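Local coordinates for protein PcaV transcriptional regulator (Streptomyces coelicolor, PDB 4G9Y) that probably binds DNA as a MarR-family transcription factor with a winged helix-turn-helix, and binds 3,4-dihydroxybenzoate, at residues N29-E34 with A114-V119; G80-V85 with S94-T99; S38-V43 with A70-R75. All coordinates share one frame; numbering follows the deposited sequence.

Overall arrangement
Followed from the N terminus, the chain shows how one long-range contact can frame two shorter ones. Helix 13-31 comes first, and its end, in 29-34, later meets 114-119 on helix 100-121; contact 1 thus closes a loop of 79 residues. Within that loop contact 3 closes first, when 70-75 on helix 66-78 returns to 38-43 on helix 38-49. Contact 2 follows in series, pairing 80-85 with 94-99 in the beta hairpin. Contacts 2 and 3 touch directly, with L96 and L82 of the hairpin packing on V73 of helix 66-78. Contact 1 touches neither in space, though 29-34 leads almost directly into 38-43; its centre lies about 26 Å from that of contact 2 and 18 Å from contact 3's.

Contact 1: residues N29-E34 with A114-V119; sequences NTMVSE and ARMNQV
M31 and M116 mark the point where the backbones of 29-34 and 114-119 come nearest, their CA atoms 6.0 Å apart. N29 to M31 are helical and S33 and E34 lie in loop, whereas 114-119 is helical throughout, with the i to i+4 bonds Q118 N to A114 O and V119 N to R115 O. Flexible thioether chains make the join: M31 and M116 both direct their CB atoms at the opposite segment, and M31 CB reaches M116 CG at 3.9 Å. The M31 chain starts with CG opposite the carbonyl carbon (chi1 -67°), runs straight through chi2, and bends at chi3 (66°). That last turn brings the methyl round to the helix backbone, where M31 CE lies 3.8 Å from M116 CA and equally 3.8 Å from V119 CG2. The sulfur meets the other branch of the valine, M31 SD lying 4.0 Å from V119 CG1, and both branches are therefore engaged by the end of one side chain. M116 is folded differently, bent at chi2 and chi3, and it meets V32 roughly at a right angle. V32 CG2 touches this chain near both its root and its end, 3.8 Å from M116 CB and 3.8 Å from M116 CE. M116 also packs on H24, L27 and W28 of helix 13-31; H24, whose NE2 donates to N117 OD1, is a residue of the 3,4-dihydroxybenzoate site, although that ligand is absent from this chain. V32 in turn rests on L109 and I113, and its carbonyl oxygen accepts a bond from R112. N117 packs on P13 of the second subunit, and helices 13-31 and 100-121 probably belong to the dimerisation region, as in MarR relatives.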
loop_
_atom_site.group_PDB
_atom_site.type_symbol
_atom_site.label_atom_id
_atom_site.label_comp_id
_atom_site.label_asym_id
_atom_site.label_seq_id
_atom_site.Cartn_x
_atom_site.Cartn_y
_atom_site.Cartn_z
ATOM N N ASN A 29 -3.820 -2.165 -13.425
ATOM C CA ASN A 29 -4.256 -3.472 -13.866
ATOM C C ASN A 29 -5.286 -3.417 -14.994
ATOM O O ASN A 29 -5.313 -4.291 -15.857
ATOM C CB ASN A 29 -4.724 -4.328 -12.677
ATOM C CG ASN A 29 -3.555 -4.901 -11.899
ATOM O OD1 ASN A 29 -3.022 -5.950 -12.253
ATOM N ND2 ASN A 29 -3.108 -4.184 -10.873
ATOM N N THR A 30 -6.108 -2.378 -15.026
ATOM C CA THR A 30 -7.120 -2.311 -16.073
ATOM C C THR A 30 -6.641 -1.549 -17.317
ATOM O O THR A 30 -7.106 -1.807 -18.411
ATOM C CB THR A 30 -8.438 -1.706 -15.565
ATOM O OG1 THR A 30 -8.194 -0.384 -15.109
ATOM C CG2 THR A 30 -9.015 -2.525 -14.406
ATOM N N MET A 31 -5.700 -0.630 -17.164
ATOM C CA MET A 31 -5.301 0.204 -18.298
ATOM C C MET A 31 -3.862 -0.019 -18.781
ATOM O O MET A 31 -3.478 0.446 -19.859
ATOM C CB MET A 31 -5.491 1.687 -17.968
ATOM C CG MET A 31 -6.943 2.107 -17.806
ATOM S SD MET A 31 -6.993 3.881 -17.508
ATOM C CE MET A 31 -6.371 4.509 -19.083
ATOM N N VAL A 32 -3.047 -0.677 -17.974
ATOM C CA VAL A 32 -1.659 -0.879 -18.371
ATOM C C VAL A 32 -1.420 -2.338 -18.689
ATOM O O VAL A 32 -1.206 -2.688 -19.841
ATOM C CB VAL A 32 -0.665 -0.396 -17.314
ATOM C CG1 VAL A 32 0.758 -0.690 -17.763
ATOM C CG2 VAL A 32 -0.856 1.124 -17.050
ATOM N N SER A 33 -1.486 -3.186 -17.667
ATOM C CA SER A 33 -1.260 -4.607 -17.845
ATOM C C SER A 33 -1.702 -5.419 -16.638
ATOM O O SER A 33 -1.434 -5.058 -15.492
ATOM C CB SER A 33 0.221 -4.885 -18.098
ATOM O OG SER A 33 0.430 -6.284 -18.212
ATOM N N GLU A 34 -2.362 -6.534 -16.908
ATOM C CA GLU A 34 -2.709 -7.491 -15.870
ATOM C C GLU A 34 -1.563 -8.474 -15.666
ATOM O O GLU A 34 -1.575 -9.258 -14.721
ATOM C CB GLU A 34 -3.981 -8.251 -16.256
ATOM C CG GLU A 34 -5.247 -7.406 -16.212
ATOM C CD GLU A 34 -6.439 -8.094 -16.860
ATOM O OE1 GLU A 34 -6.298 -9.258 -17.288
ATOM O OE2 GLU A 34 -7.516 -7.467 -16.948
ATOM N N ALA A 114 1.572 6.350 -19.553
ATOM C CA ALA A 114 1.382 7.788 -19.701
ATOM C C ALA A 114 -0.109 8.125 -19.795
ATOM O O ALA A 114 -0.593 9.074 -19.175
ATOM C CB ALA A 114 2.132 8.301 -20.936
ATOM N N ARG A 115 -0.835 7.335 -20.572
ATOM C CA ARG A 115 -2.265 7.531 -20.723
ATOM C C ARG A 115 -2.985 7.252 -19.403
ATOM O O ARG A 115 -3.917 7.976 -19.012
ATOM C CB ARG A 115 -2.800 6.635 -21.847
ATOM C CG ARG A 115 -4.237 6.912 -22.260
ATOM C CD ARG A 115 -4.353 7.130 -23.769
ATOM N NE ARG A 115 -3.896 5.972 -24.534
ATOM C CZ ARG A 115 -2.843 5.966 -25.347
ATOM N NH1 ARG A 115 -2.116 7.062 -25.527
ATOM N NH2 ARG A 115 -2.517 4.854 -25.989
ATOM N N MET A 116 -2.549 6.205 -18.715
ATOM C CA MET A 116 -3.195 5.802 -17.475
ATOM C C MET A 116 -3.066 6.872 -16.400
ATOM O O MET A 116 -4.038 7.197 -15.717
ATOM C CB MET A 116 -2.635 4.471 -16.970
ATOM C CG MET A 116 -3.290 4.001 -15.682
ATOM S SD MET A 116 -2.412 4.626 -14.229
ATOM C CE MET A 116 -0.835 3.758 -14.351
ATOM N N ASN A 117 -1.868 7.417 -16.241
ATOM C CA ASN A 117 -1.659 8.473 -15.255
ATOM C C ASN A 117 -2.398 9.774 -15.576
ATOM O O ASN A 117 -2.815 10.490 -14.676
ATOM C CB ASN A 117 -0.169 8.734 -15.042
ATOM C CG ASN A 117 0.467 7.672 -14.191
ATOM O OD1 ASN A 117 -0.098 7.257 -13.167
ATOM N ND2 ASN A 117 1.619 7.187 -14.618
ATOM N N GLN A 118 -2.566 10.070 -16.855
ATOM C CA GLN A 118 -3.378 11.213 -17.261
ATOM C C GLN A 118 -4.851 10.975 -16.899
ATOM O O GLN A 118 -5.525 11.860 -16.385
ATOM C CB GLN A 118 -3.207 11.473 -18.763
ATOM C CG GLN A 118 -4.426 12.082 -19.431
ATOM C CD GLN A 118 -4.140 12.546 -20.846
ATOM O OE1 GLN A 118 -3.039 12.347 -21.366
ATOM N NE2 GLN A 118 -5.127 13.174 -21.475
ATOM N N VAL A 119 -5.347 9.767 -17.153
ATOM C CA VAL A 119 -6.703 9.403 -16.740
ATOM C C VAL A 119 -6.895 9.406 -15.206
ATOM O O VAL A 119 -7.919 9.858 -14.693
ATOM C CB VAL A 119 -7.120 8.046 -17.370
ATOM C CG1 VAL A 119 -8.398 7.502 -16.739
ATOM C CG2 VAL A 119 -7.276 8.193 -18.877
#

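Contact 2: residues G80-V85 with S94-T99; sequences GLLDKV and SLLRLT
T99 OG1 is gripped twice: it donates to G80 O at 2.6 Å and caps the start of helix 100-121 by accepting from G102 N. With chi1 at 61°, the hydroxyl sits between the backbone N and the carbonyl carbon while CG2 turns toward D83, reaching D83 OD2 at 3.7 Å. G80 itself ends helix 66-78 in a Schellman motif, so one threonine links the finish of one helix to the beginning of another. A valine here would probably leave G80 O without its hydroxyl donor and the first turn of helix 100-121 without its side-chain cap. Next along, T99 N donates to L81 O at 3.1 Å, approaching from above the carbonyl plane. The strands beyond pair antiparallel, 158° between their directions, with the side chains of L82 and L98 diverging. D83 and R97 exchange two backbone bonds, the shorter from D83 N to R97 O at 2.7 Å, and V85 and L95 do the same, with L95 N to V85 O at 2.6 Å. In the non-hydrogen-bonded pair between them, K84 and L96 lie side by side; K84 CG is 3.8 Å from L96 CD2. The extended lysine runs on past S94, bringing K84 CE to 3.5 Å from S94 CB, and its NZ hydrogen-bonds Q55 OE1. This hairpin is the wing of the winged helix-turn-helix. L82 and L96 settle on V73 of helix 66-78, L98 packs against L44, L47 and V48 of helix 38-49, and S94 and L96 form backbone bonds with Q55 and L53.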
loop_
_atom_site.group_PDB
_atom_site.type_symbol
_atom_site.label_atom_id
_atom_site.label_comp_id
_atom_site.label_asym_id
_atom_site.label_seq_id
_atom_site.Cartn_x
_atom_site.Cartn_y
_atom_site.Cartn_z
ATOM N N GLY A 80 10.921 -14.098 -21.680
ATOM C CA GLY A 80 11.751 -13.750 -22.818
ATOM C C GLY A 80 11.949 -12.251 -22.961
ATOM O O GLY A 80 12.171 -11.757 -24.077
ATOM N N LEU A 81 11.890 -11.525 -21.844
ATOM C CA LEU A 81 12.005 -10.068 -21.884
ATOM C C LEU A 81 13.375 -9.569 -21.469
ATOM O O LEU A 81 13.723 -8.416 -21.733
ATOM C CB LEU A 81 10.940 -9.409 -21.000
ATOM C CG LEU A 81 9.515 -9.798 -21.384
ATOM C CD1 LEU A 81 8.514 -9.049 -20.521
ATOM C CD2 LEU A 81 9.250 -9.548 -22.856
ATOM N N LEU A 82 14.144 -10.415 -20.793
ATOM C CA LEU A 82 15.515 -10.050 -20.452
ATOM C C LEU A 82 16.427 -11.256 -20.415
ATOM O O LEU A 82 15.970 -12.388 -20.235
ATOM C CB LEU A 82 15.590 -9.241 -19.138
ATOM C CG LEU A 82 15.312 -9.775 -17.732
ATOM C CD1 LEU A 82 16.318 -10.816 -17.260
ATOM C CD2 LEU A 82 15.309 -8.600 -16.750
ATOM N N ASP A 83 17.718 -11.002 -20.600
ATOM C CA ASP A 83 18.744 -12.033 -20.498
ATOM C C ASP A 83 19.700 -11.702 -19.358
ATOM O O ASP A 83 19.889 -10.541 -19.002
ATOM C CB ASP A 83 19.530 -12.160 -21.803
ATOM C CG ASP A 83 18.719 -12.833 -22.915
ATOM O OD1 ASP A 83 17.825 -13.658 -22.597
ATOM O OD2 ASP A 83 18.963 -12.533 -24.104
ATOM N N LYS A 84 20.308 -12.737 -18.803
ATOM C CA LYS A 84 21.160 -12.604 -17.633
ATOM C C LYS A 84 22.461 -13.308 -17.962
ATOM O O LYS A 84 22.454 -14.456 -18.399
ATOM C CB LYS A 84 20.466 -13.252 -16.434
ATOM C CG LYS A 84 21.242 -13.271 -15.125
ATOM C CD LYS A 84 20.288 -13.633 -13.983
ATOM C CE LYS A 84 20.987 -13.728 -12.638
ATOM N NZ LYS A 84 20.005 -13.894 -11.526
ATOM N N VAL A 85 23.572 -12.605 -17.792
ATOM C CA VAL A 85 24.892 -13.161 -18.080
ATOM C C VAL A 85 25.783 -13.014 -16.850
ATOM O O VAL A 85 25.820 -11.961 -16.236
ATOM C CB VAL A 85 25.557 -12.419 -19.264
ATOM C CG1 VAL A 85 27.030 -12.745 -19.350
ATOM C CG2 VAL A 85 24.861 -12.752 -20.565
ATOM N N SER A 94 25.859 -10.595 -11.882
ATOM C CA SER A 94 25.187 -11.001 -13.113
ATOM C C SER A 94 24.730 -9.772 -13.878
ATOM O O SER A 94 24.087 -8.901 -13.308
ATOM C CB SER A 94 23.972 -11.874 -12.793
ATOM O OG SER A 94 24.312 -12.956 -11.940
ATOM N N LEU A 95 25.044 -9.713 -15.167
ATOM C CA LEU A 95 24.664 -8.568 -15.989
ATOM C C LEU A 95 23.326 -8.833 -16.665
ATOM O O LEU A 95 23.104 -9.923 -17.180
ATOM C CB LEU A 95 25.732 -8.313 -17.045
ATOM C CG LEU A 95 27.160 -8.293 -16.498
ATOM C CD1 LEU A 95 28.151 -7.970 -17.604
ATOM C CD2 LEU A 95 27.271 -7.296 -15.353
ATOM N N LEU A 96 22.445 -7.836 -16.661
ATOM C CA LEU A 96 21.103 -7.984 -17.212
ATOM C C LEU A 96 20.965 -7.120 -18.445
ATOM O O LEU A 96 21.443 -5.988 -18.474
ATOM C CB LEU A 96 20.053 -7.533 -16.188
ATOM C CG LEU A 96 20.130 -8.191 -14.813
ATOM C CD1 LEU A 96 19.059 -7.619 -13.895
ATOM C CD2 LEU A 96 19.989 -9.711 -14.953
ATOM N N ARG A 97 20.289 -7.641 -19.458
ATOM C CA ARG A 97 20.066 -6.884 -20.674
ATOM C C ARG A 97 18.691 -7.240 -21.233
ATOM O O ARG A 97 18.299 -8.401 -21.192
ATOM C CB ARG A 97 21.160 -7.254 -21.667
ATOM C CG ARG A 97 21.189 -6.435 -22.917
ATOM C CD ARG A 97 22.433 -6.784 -23.717
ATOM N NE ARG A 97 23.644 -6.543 -22.933
ATOM C CZ ARG A 97 24.329 -5.404 -22.949
ATOM N NH1 ARG A 97 23.933 -4.392 -23.716
ATOM N NH2 ARG A 97 25.415 -5.276 -22.200
ATOM N N LEU A 98 17.948 -6.256 -21.740
ATOM C CA LEU A 98 16.642 -6.550 -22.343
ATOM C C LEU A 98 16.812 -7.309 -23.652
ATOM O O LEU A 98 17.811 -7.140 -24.338
ATOM C CB LEU A 98 15.865 -5.271 -22.616
ATOM C CG LEU A 98 15.525 -4.487 -21.348
ATOM C CD1 LEU A 98 14.551 -3.406 -21.673
ATOM C CD2 LEU A 98 14.943 -5.437 -20.318
ATOM N N THR A 99 15.836 -8.144 -23.986
ATOM C CA THR A 99 15.790 -8.784 -25.290
ATOM C C THR A 99 15.081 -7.821 -26.227
ATOM O O THR A 99 14.543 -6.810 -25.774
ATOM C CB THR A 99 14.984 -10.083 -25.224
ATOM O OG1 THR A 99 13.639 -9.785 -24.814
ATOM C CG2 THR A 99 15.611 -11.053 -24.226
#

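Contact 3: residues S38-V43 with A70-R75; sequences SPQYAV and AEVVSR
V72 and V43 form the buried apolar centre of a helix-to-helix crossing inside the winged helix-turn-helix, where helix 38-49 meets helix 66-78, probably the recognition helix as in MarR relatives. The short axes stand 9.9 Å apart at a crossing angle of -76°, and the principle is that a single methyl can serve two neighbours about one helical turn apart. V72 CG1, carried anti to the backbone N (chi1 167°), touches V43 CG2 at 3.6 Å and Q40 CG at 3.9 Å. The glutamine stretches toward R75, its NE2 lying 3.9 Å from R75 CD and at the guanidinium edge, the two flat groups nearly perpendicular. A water bridges the segments, accepting from Q40 NE2 at 3.1 Å and donating to E71 OE2 at 2.8 Å. That carboxylate also pairs with R75 NH1 by charge alone, its oxygen well out of the guanidinium plane. Q40 OE1 accepts from T37 N. S38 belongs to the 3,4-dihydroxybenzoate site, its ligand not bound here, and packs on W28 of helix 13-31. V43 packs on V58 of helix 55-62 and on I69 and L76 of helix 66-78, while Y41 faces helix 100-121, its ring against H106.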
loop_
_atom_site.group_PDB
_atom_site.type_symbol
_atom_site.label_atom_id
_atom_site.label_comp_id
_atom_site.label_asym_id
_atom_site.label_seq_id
_atom_site.Cartn_x
_atom_site.Cartn_y
_atom_site.Cartn_z
ATOM N N SER A 38 4.000 -3.114 -11.896
ATOM C CA SER A 38 4.760 -1.881 -11.774
ATOM C C SER A 38 6.272 -2.097 -11.481
ATOM O O SER A 38 7.116 -1.492 -12.146
ATOM C CB SER A 38 4.103 -0.965 -10.727
ATOM O OG SER A 38 4.630 0.338 -10.812
ATOM N N PRO A 39 6.617 -2.959 -10.499
ATOM C CA PRO A 39 8.046 -3.220 -10.258
ATOM C C PRO A 39 8.737 -3.895 -11.451
ATOM O O PRO A 39 9.891 -3.591 -11.748
ATOM C CB PRO A 39 8.023 -4.179 -9.059
ATOM C CG PRO A 39 6.719 -3.881 -8.367
ATOM C CD PRO A 39 5.773 -3.658 -9.508
ATOM N N GLN A 40 8.039 -4.793 -12.131
ATOM C CA GLN A 40 8.615 -5.418 -13.306
ATOM C C GLN A 40 8.902 -4.381 -14.377
ATOM O O GLN A 40 9.970 -4.392 -14.999
ATOM C CB GLN A 40 7.693 -6.511 -13.848
ATOM C CG GLN A 40 7.620 -7.720 -12.934
ATOM C CD GLN A 40 6.477 -8.663 -13.279
ATOM O OE1 GLN A 40 5.788 -8.480 -14.278
ATOM N NE2 GLN A 40 6.283 -9.691 -12.449
ATOM N N TYR A 41 7.953 -3.476 -14.591
ATOM C CA TYR A 41 8.168 -2.422 -15.572
ATOM C C TYR A 41 9.344 -1.522 -15.180
ATOM O O TYR A 41 10.122 -1.093 -16.038
ATOM C CB TYR A 41 6.894 -1.584 -15.791
ATOM C CG TYR A 41 7.160 -0.436 -16.718
ATOM C CD1 TYR A 41 7.092 -0.596 -18.095
ATOM C CD2 TYR A 41 7.535 0.807 -16.215
ATOM C CE1 TYR A 41 7.370 0.472 -18.954
ATOM C CE2 TYR A 41 7.826 1.861 -17.058
ATOM C CZ TYR A 41 7.738 1.695 -18.420
ATOM O OH TYR A 41 8.026 2.774 -19.229
ATOM N N ALA A 42 9.460 -1.206 -13.891
ATOM C CA ALA A 42 10.572 -0.379 -13.428
ATOM C C ALA A 42 11.925 -1.009 -13.763
ATOM O O ALA A 42 12.892 -0.306 -14.106
ATOM C CB ALA A 42 10.457 -0.100 -11.910
ATOM N N VAL A 43 11.991 -2.332 -13.684
ATOM C CA VAL A 43 13.218 -3.046 -14.057
ATOM C C VAL A 43 13.503 -2.931 -15.561
ATOM O O VAL A 43 14.630 -2.642 -15.967
ATOM C CB VAL A 43 13.164 -4.531 -13.601
ATOM C CG1 VAL A 43 14.339 -5.321 -14.161
ATOM C CG2 VAL A 43 13.156 -4.594 -12.084
ATOM N N ALA A 70 15.448 -10.651 -7.433
ATOM C CA ALA A 70 15.680 -12.004 -7.938
ATOM C C ALA A 70 14.408 -12.590 -8.532
ATOM O O ALA A 70 14.424 -13.193 -9.606
ATOM C CB ALA A 70 16.208 -12.904 -6.827
ATOM N N GLU A 71 13.295 -12.408 -7.832
ATOM C CA GLU A 71 12.017 -12.908 -8.316
ATOM C C GLU A 71 11.561 -12.182 -9.592
ATOM O O GLU A 71 11.112 -12.812 -10.549
ATOM C CB GLU A 71 10.964 -12.793 -7.212
ATOM C CG GLU A 71 9.530 -12.931 -7.688
ATOM C CD GLU A 71 8.545 -12.269 -6.741
ATOM O OE1 GLU A 71 8.797 -12.267 -5.516
ATOM O OE2 GLU A 71 7.525 -11.735 -7.225
ATOM N N VAL A 72 11.670 -10.858 -9.605
ATOM C CA VAL A 72 11.296 -10.074 -10.785
ATOM C C VAL A 72 12.130 -10.478 -12.018
ATOM O O VAL A 72 11.594 -10.732 -13.103
ATOM C CB VAL A 72 11.448 -8.562 -10.515
ATOM C CG1 VAL A 72 11.380 -7.770 -11.815
ATOM C CG2 VAL A 72 10.383 -8.086 -9.526
ATOM N N VAL A 73 13.439 -10.573 -11.833
ATOM C CA VAL A 73 14.342 -10.934 -12.918
ATOM C C VAL A 73 14.053 -12.332 -13.457
ATOM O O VAL A 73 14.052 -12.542 -14.669
ATOM C CB VAL A 73 15.808 -10.815 -12.472
ATOM C CG1 VAL A 73 16.729 -11.590 -13.401
ATOM C CG2 VAL A 73 16.201 -9.344 -12.384
ATOM N N SER A 74 13.782 -13.281 -12.564
ATOM C CA SER A 74 13.432 -14.638 -12.994
ATOM C C SER A 74 12.172 -14.644 -13.859
ATOM O O SER A 74 12.102 -15.328 -14.896
ATOM C CB SER A 74 13.247 -15.558 -11.782
ATOM O OG SER A 74 12.691 -16.801 -12.174
ATOM N N ARG A 75 11.172 -13.875 -13.439
ATOM C CA ARG A 75 9.921 -13.814 -14.178
ATOM C C ARG A 75 10.079 -13.151 -15.543
ATOM O O ARG A 75 9.600 -13.671 -16.531
ATOM C CB ARG A 75 8.829 -13.124 -13.354
ATOM C CG ARG A 75 8.372 -13.990 -12.197
ATOM C CD ARG A 75 7.260 -13.363 -11.386
ATOM N NE ARG A 75 7.015 -14.142 -10.174
ATOM C CZ ARG A 75 6.235 -13.750 -9.171
ATOM N NH1 ARG A 75 5.613 -12.579 -9.227
ATOM N NH2 ARG A 75 6.079 -14.531 -8.110
HETATM O O HOH W 1 7.567 -10.467 -9.744
#